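Local coordinates for aminopeptidase (Aneurinibacillus sp. AM-1, PDB 5IB9), which probably removes amino-terminal residues from peptides as a zinc-dependent M28-family aminopeptidase that carries a protease-associated domain, at residues A118-G123 against R132-Q137; R253-L258 against S394-A399. One frame throughout, in Å; residues are numbered along the deposited sequence.

Contact 1 of 2, residues A118-G123 against R132-Q137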
loop_
_atom_site.group_PDB
_atom_site.type_symbol
_atom_site.label_atom_id
_atom_site.label_comp_id
_atom_site.label_asym_id
_atom_site.label_seq_id
_atom_site.Cartn_x
_atom_site.Cartn_y
_atom_site.Cartn_z
ATOM N N ALA A 118 12.833 29.434 -1.269
ATOM C CA ALA A 118 14.041 28.877 -1.840
ATOM C C ALA A 118 13.998 28.870 -3.357
ATOM O O ALA A 118 12.976 28.554 -3.908
ATOM C CB ALA A 118 14.255 27.477 -1.345
ATOM N N LEU A 119 15.095 29.265 -4.011
ATOM C CA LEU A 119 15.247 29.127 -5.454
ATOM C C LEU A 119 16.166 27.959 -5.669
ATOM O O LEU A 119 17.276 27.920 -5.122
ATOM C CB LEU A 119 15.933 30.374 -6.022
ATOM C CG LEU A 119 16.009 30.391 -7.568
ATOM C CD1 LEU A 119 14.668 30.601 -8.315
ATOM C CD2 LEU A 119 16.995 31.517 -7.981
ATOM N N ILE A 120 15.704 26.995 -6.481
ATOM C CA ILE A 120 16.394 25.734 -6.550
ATOM C C ILE A 120 16.393 25.353 -8.004
ATOM O O ILE A 120 15.366 25.536 -8.714
ATOM C CB ILE A 120 15.618 24.605 -5.814
ATOM C CG1 ILE A 120 15.345 24.952 -4.345
ATOM C CG2 ILE A 120 16.426 23.321 -5.912
ATOM C CD1 ILE A 120 14.625 23.820 -3.515
ATOM N N GLN A 121 17.554 24.849 -8.419
ATOM C CA GLN A 121 17.819 24.491 -9.791
ATOM C C GLN A 121 17.425 23.018 -9.943
ATOM O O GLN A 121 17.780 22.185 -9.092
ATOM C CB GLN A 121 19.310 24.640 -10.095
ATOM C CG GLN A 121 19.757 23.877 -11.334
ATOM C CD GLN A 121 21.019 24.455 -11.973
ATOM O OE1 GLN A 121 20.939 25.113 -13.035
ATOM N NE2 GLN A 121 22.168 24.220 -11.338
ATOM N N ARG A 122 16.702 22.733 -11.024
ATOM C CA ARG A 122 16.353 21.334 -11.388
ATOM C C ARG A 122 17.623 20.519 -11.561
ATOM O O ARG A 122 18.598 20.998 -12.171
ATOM C CB ARG A 122 15.555 21.322 -12.696
ATOM C CG ARG A 122 15.168 19.891 -13.209
ATOM C CD ARG A 122 14.128 20.015 -14.292
ATOM N NE ARG A 122 13.870 18.743 -14.979
ATOM C CZ ARG A 122 13.085 18.619 -16.043
ATOM N NH1 ARG A 122 12.935 17.424 -16.603
ATOM N NH2 ARG A 122 12.436 19.669 -16.548
ATOM N N GLY A 123 17.610 19.303 -11.025
ATOM C CA GLY A 123 18.638 18.324 -11.320
ATOM C C GLY A 123 18.984 17.413 -10.176
ATOM O O GLY A 123 18.744 17.736 -9.004
ATOM N N ARG A 132 11.172 19.112 0.215
ATOM C CA ARG A 132 11.284 18.731 1.628
ATOM C C ARG A 132 12.583 19.248 2.288
ATOM O O ARG A 132 12.562 19.736 3.421
ATOM C CB ARG A 132 11.194 17.197 1.774
ATOM C CG ARG A 132 9.774 16.626 1.789
ATOM C CD ARG A 132 9.840 15.113 2.080
ATOM N NE ARG A 132 10.437 14.436 0.941
ATOM C CZ ARG A 132 9.753 13.708 0.054
ATOM N NH1 ARG A 132 8.425 13.509 0.190
ATOM N NH2 ARG A 132 10.405 13.159 -0.978
ATOM N N ASN A 133 13.695 19.178 1.568
ATOM C CA ASN A 133 14.980 19.687 2.111
ATOM C C ASN A 133 14.890 21.175 2.500
ATOM O O ASN A 133 15.331 21.566 3.591
ATOM C CB ASN A 133 16.136 19.451 1.138
ATOM C CG ASN A 133 16.427 17.954 0.890
ATOM O OD1 ASN A 133 16.958 17.594 -0.173
ATOM N ND2 ASN A 133 16.009 17.091 1.825
ATOM N N ALA A 134 14.271 21.980 1.629
ATOM C CA ALA A 134 14.052 23.432 1.888
ATOM C C ALA A 134 13.051 23.692 3.007
ATOM O O ALA A 134 13.276 24.563 3.881
ATOM C CB ALA A 134 13.632 24.146 0.567
ATOM N N ALA A 135 11.937 22.938 2.986
ATOM C CA ALA A 135 10.909 23.065 4.004
ATOM C C ALA A 135 11.433 22.660 5.406
ATOM O O ALA A 135 11.027 23.224 6.400
ATOM C CB ALA A 135 9.669 22.253 3.642
ATOM N N LYS A 136 12.357 21.712 5.457
ATOM C CA LYS A 136 12.932 21.249 6.745
ATOM C C LYS A 136 13.732 22.403 7.363
ATOM O O LYS A 136 13.894 22.463 8.590
ATOM C CB LYS A 136 13.824 19.993 6.515
ATOM C CG LYS A 136 14.311 19.250 7.790
ATOM C CD LYS A 136 13.351 18.126 8.209
ATOM C CE LYS A 136 13.555 17.676 9.670
ATOM N NZ LYS A 136 12.231 17.262 10.286
ATOM N N GLN A 137 14.207 23.328 6.505
ATOM C CA GLN A 137 14.967 24.506 6.938
ATOM C C GLN A 137 14.092 25.741 7.141
ATOM O O GLN A 137 14.587 26.788 7.520
ATOM C CB GLN A 137 16.126 24.791 5.988
ATOM C CG GLN A 137 17.086 23.622 5.866
ATOM C CD GLN A 137 17.692 23.267 7.223
ATOM O OE1 GLN A 137 18.579 23.978 7.719
ATOM N NE2 GLN A 137 17.196 22.192 7.849
#

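Contact 2 of 2, residues R253-L258 against S394-A399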
loop_
_atom_site.group_PDB
_atom_site.type_symbol
_atom_site.label_atom_id
_atom_site.label_comp_id
_atom_site.label_asym_id
_atom_site.label_seq_id
_atom_site.Cartn_x
_atom_site.Cartn_y
_atom_site.Cartn_z
ATOM N N ARG A 253 -8.161 -12.253 -26.784
ATOM C CA ARG A 253 -9.121 -12.908 -27.667
ATOM C C ARG A 253 -8.401 -13.947 -28.455
ATOM O O ARG A 253 -8.856 -15.114 -28.577
ATOM C CB ARG A 253 -9.667 -11.866 -28.564
ATOM C CG ARG A 253 -10.841 -12.451 -29.447
ATOM C CD ARG A 253 -11.321 -11.448 -30.503
ATOM N NE ARG A 253 -10.317 -11.422 -31.554
ATOM C CZ ARG A 253 -10.117 -12.361 -32.464
ATOM N NH1 ARG A 253 -10.983 -13.390 -32.523
ATOM N NH2 ARG A 253 -9.056 -12.247 -33.315
ATOM N N VAL A 254 -7.235 -13.604 -28.990
ATOM C CA VAL A 254 -6.466 -14.628 -29.775
ATOM C C VAL A 254 -6.162 -15.856 -28.949
ATOM O O VAL A 254 -6.360 -16.996 -29.430
ATOM C CB VAL A 254 -5.149 -13.996 -30.328
ATOM C CG1 VAL A 254 -4.195 -15.112 -30.882
ATOM C CG2 VAL A 254 -5.529 -13.039 -31.454
ATOM N N MET A 255 -5.661 -15.687 -27.705
ATOM C CA MET A 255 -5.226 -16.820 -26.935
ATOM C C MET A 255 -6.462 -17.614 -26.510
ATOM O O MET A 255 -6.322 -18.845 -26.247
ATOM C CB MET A 255 -4.454 -16.402 -25.678
ATOM C CG MET A 255 -3.199 -15.686 -26.110
ATOM S SD MET A 255 -2.037 -16.883 -26.863
ATOM C CE MET A 255 -0.640 -15.734 -26.973
ATOM N N SER A 256 -7.642 -17.034 -26.555
ATOM C CA SER A 256 -8.851 -17.816 -26.145
ATOM C C SER A 256 -9.126 -18.918 -27.176
ATOM O O SER A 256 -9.865 -19.895 -26.867
ATOM C CB SER A 256 -10.086 -16.958 -25.962
ATOM O OG SER A 256 -10.655 -16.526 -27.177
ATOM N N LYS A 257 -8.599 -18.779 -28.377
ATOM C CA LYS A 257 -8.742 -19.798 -29.439
ATOM C C LYS A 257 -7.758 -20.931 -29.402
ATOM O O LYS A 257 -7.792 -21.796 -30.288
ATOM C CB LYS A 257 -8.628 -19.086 -30.808
ATOM C CG LYS A 257 -9.405 -17.788 -31.039
ATOM C CD LYS A 257 -10.897 -17.913 -30.738
ATOM C CE LYS A 257 -11.632 -16.655 -31.078
ATOM N NZ LYS A 257 -13.106 -16.762 -30.759
ATOM N N LEU A 258 -6.803 -20.924 -28.480
ATOM C CA LEU A 258 -5.659 -21.813 -28.453
ATOM C C LEU A 258 -5.433 -22.563 -27.121
ATOM O O LEU A 258 -5.767 -22.073 -26.059
ATOM C CB LEU A 258 -4.333 -21.026 -28.785
ATOM C CG LEU A 258 -4.455 -20.245 -30.077
ATOM C CD1 LEU A 258 -3.399 -19.153 -30.238
ATOM C CD2 LEU A 258 -4.396 -21.158 -31.307
ATOM N N SER A 394 3.301 -13.717 -30.446
ATOM C CA SER A 394 4.203 -14.873 -30.755
ATOM C C SER A 394 5.249 -15.125 -29.703
ATOM O O SER A 394 5.561 -16.299 -29.461
ATOM C CB SER A 394 4.904 -14.657 -32.099
ATOM O OG SER A 394 3.829 -14.602 -33.093
ATOM N N ALA A 395 5.732 -14.034 -29.049
ATOM C CA ALA A 395 6.694 -14.184 -27.938
ATOM C C ALA A 395 6.014 -14.904 -26.777
ATOM O O ALA A 395 6.602 -15.865 -26.236
ATOM C CB ALA A 395 7.244 -12.829 -27.442
ATOM N N VAL A 396 4.790 -14.478 -26.452
ATOM C CA VAL A 396 4.083 -15.122 -25.364
ATOM C C VAL A 396 3.768 -16.605 -25.744
ATOM O O VAL A 396 3.966 -17.510 -24.943
ATOM C CB VAL A 396 2.820 -14.390 -25.035
ATOM C CG1 VAL A 396 1.847 -15.233 -24.103
ATOM C CG2 VAL A 396 3.156 -13.001 -24.366
ATOM N N TYR A 397 3.318 -16.790 -26.989
ATOM C CA TYR A 397 2.920 -18.169 -27.339
ATOM C C TYR A 397 4.099 -19.065 -27.489
ATOM O O TYR A 397 3.973 -20.303 -27.365
ATOM C CB TYR A 397 2.199 -18.069 -28.675
ATOM C CG TYR A 397 1.541 -19.348 -29.123
ATOM C CD1 TYR A 397 0.529 -19.907 -28.351
ATOM C CD2 TYR A 397 1.881 -19.904 -30.312
ATOM C CE1 TYR A 397 -0.192 -21.080 -28.802
ATOM C CE2 TYR A 397 1.200 -21.087 -30.748
ATOM C CZ TYR A 397 0.220 -21.652 -29.994
ATOM O OH TYR A 397 -0.429 -22.855 -30.482
ATOM N N GLN A 398 5.302 -18.523 -27.764
ATOM C CA GLN A 398 6.471 -19.393 -27.794
ATOM C C GLN A 398 6.579 -20.161 -26.439
ATOM O O GLN A 398 6.976 -21.321 -26.390
ATOM C CB GLN A 398 7.747 -18.600 -27.991
ATOM C CG GLN A 398 9.082 -19.458 -28.053
ATOM C CD GLN A 398 10.198 -18.761 -28.767
ATOM O OE1 GLN A 398 9.972 -17.794 -29.539
ATOM N NE2 GLN A 398 11.434 -19.195 -28.506
ATOM N N ALA A 399 6.233 -19.486 -25.329
ATOM C CA ALA A 399 6.204 -20.186 -24.010
ATOM C C ALA A 399 4.826 -20.799 -23.791
ATOM O O ALA A 399 4.760 -22.006 -23.324
ATOM C CB ALA A 399 6.529 -19.136 -22.854
#

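Contact 1 of 2, residues A118-G123 against R132-Q137
A118 and I120 both turn their side chains toward A134, which packs helix 127-136 against strand 117-121 within a beta-alpha-beta unit of the protease-associated domain. The two residues are neighbours on one face of the strand because side chains alternate, and the small helical alanine lets the backbones come close: the CA atoms of A118 and A134 are 6.6 Å apart. I120 illustrates how a longer side chain reaches the same target. Its CB is still 6.7 Å from A134 CB, and the CG2 branch comes no nearer. CG1, set beside the backbone N (chi1 -57°), covers part of the gap, and the extended second torsion (chi2 -177°) carries CD1 to within 4.2 Å of A134 CB. V142, on the parallel strand 141-145 that completes the unit, touches both I120 and A134 and continues the apolar seam. Polar links also surround it: K130 NZ is hydrogen-bonded to the carbonyls of Q121 and G123, while K136 NZ reaches A161 O of the second subunit. Between the two segments the closest approach is methyl to methyl, A118 CB to A134 CB at 3.9 Å.

Contact 2 of 2, residues R253-L258 against S394-A399
The sulfur of M255 sits obliquely beside the ring of Y397, in a Met-aromatic contact. SD of M255 is 5.4 Å from the centroid of the Y397 ring, on a line 59° off the ring normal. The pair joins the C-terminal end of helix 238-256, which carries the zinc ligand D240 near its start, to helix 382-400 of the M28 peptidase domain.

M255 gets there by folding: its chain bends at CB-CG (chi2 -70°) and then runs straight on through SD, projecting CE toward the second helix. That methyl meets two consecutive residues, M255 CE lying 3.8 Å from V396 CG1 and 4.1 Å from Y397 CB. On Y397, CG stands anti to the backbone N (chi1 -172°), which sends the ring from its own helix toward the other segment. L258, three residues on from M255, takes the outer part of that ring, its side chain running across the tyrosine at about a right angle. L258 CD1 lies 4.0 Å from Y397 CE1, and L258 CB bears on the same ring atom.

The surroundings extend the apolar cluster. I9 of helix 6-10 also touches M255, and V396 rests on F298 of strand 294-300, so the second helix is seated on the sheet as well as on its neighbour. Two residues before V396, S394 OG is hydrogen-bonded to the carbonyl O of D390, one turn earlier in the same helix; D390 and D386 form a zinc site distinct from the one of D240, E273 and H371.

No hydrogen bond or salt bridge joins the two segments. Between them the attraction is therefore probably dispersion and burial of apolar surface, with the polarisable sulfur of M255 probably adding a weak sulfur-aromatic attraction to Y397.

Overall arrangement
Followed from the N terminus, the chain passes through helix 6-10, which later helps to cover contact 2, and then enters the protease-associated domain. There contact 1 closes a local loop: only eight residues separate its segments. The long strand 187-210, which pairs with both 91-99 and 263-269, leads on to the peptidase part, where contact 2 closes a far wider loop of 135 residues, bringing together an early and a late helix. The two loops follow in series, neither nested nor crossed. Their centres are 50 Å apart, on opposite sides of the chain's centre, so each contact lies within one domain and neither bridges the two.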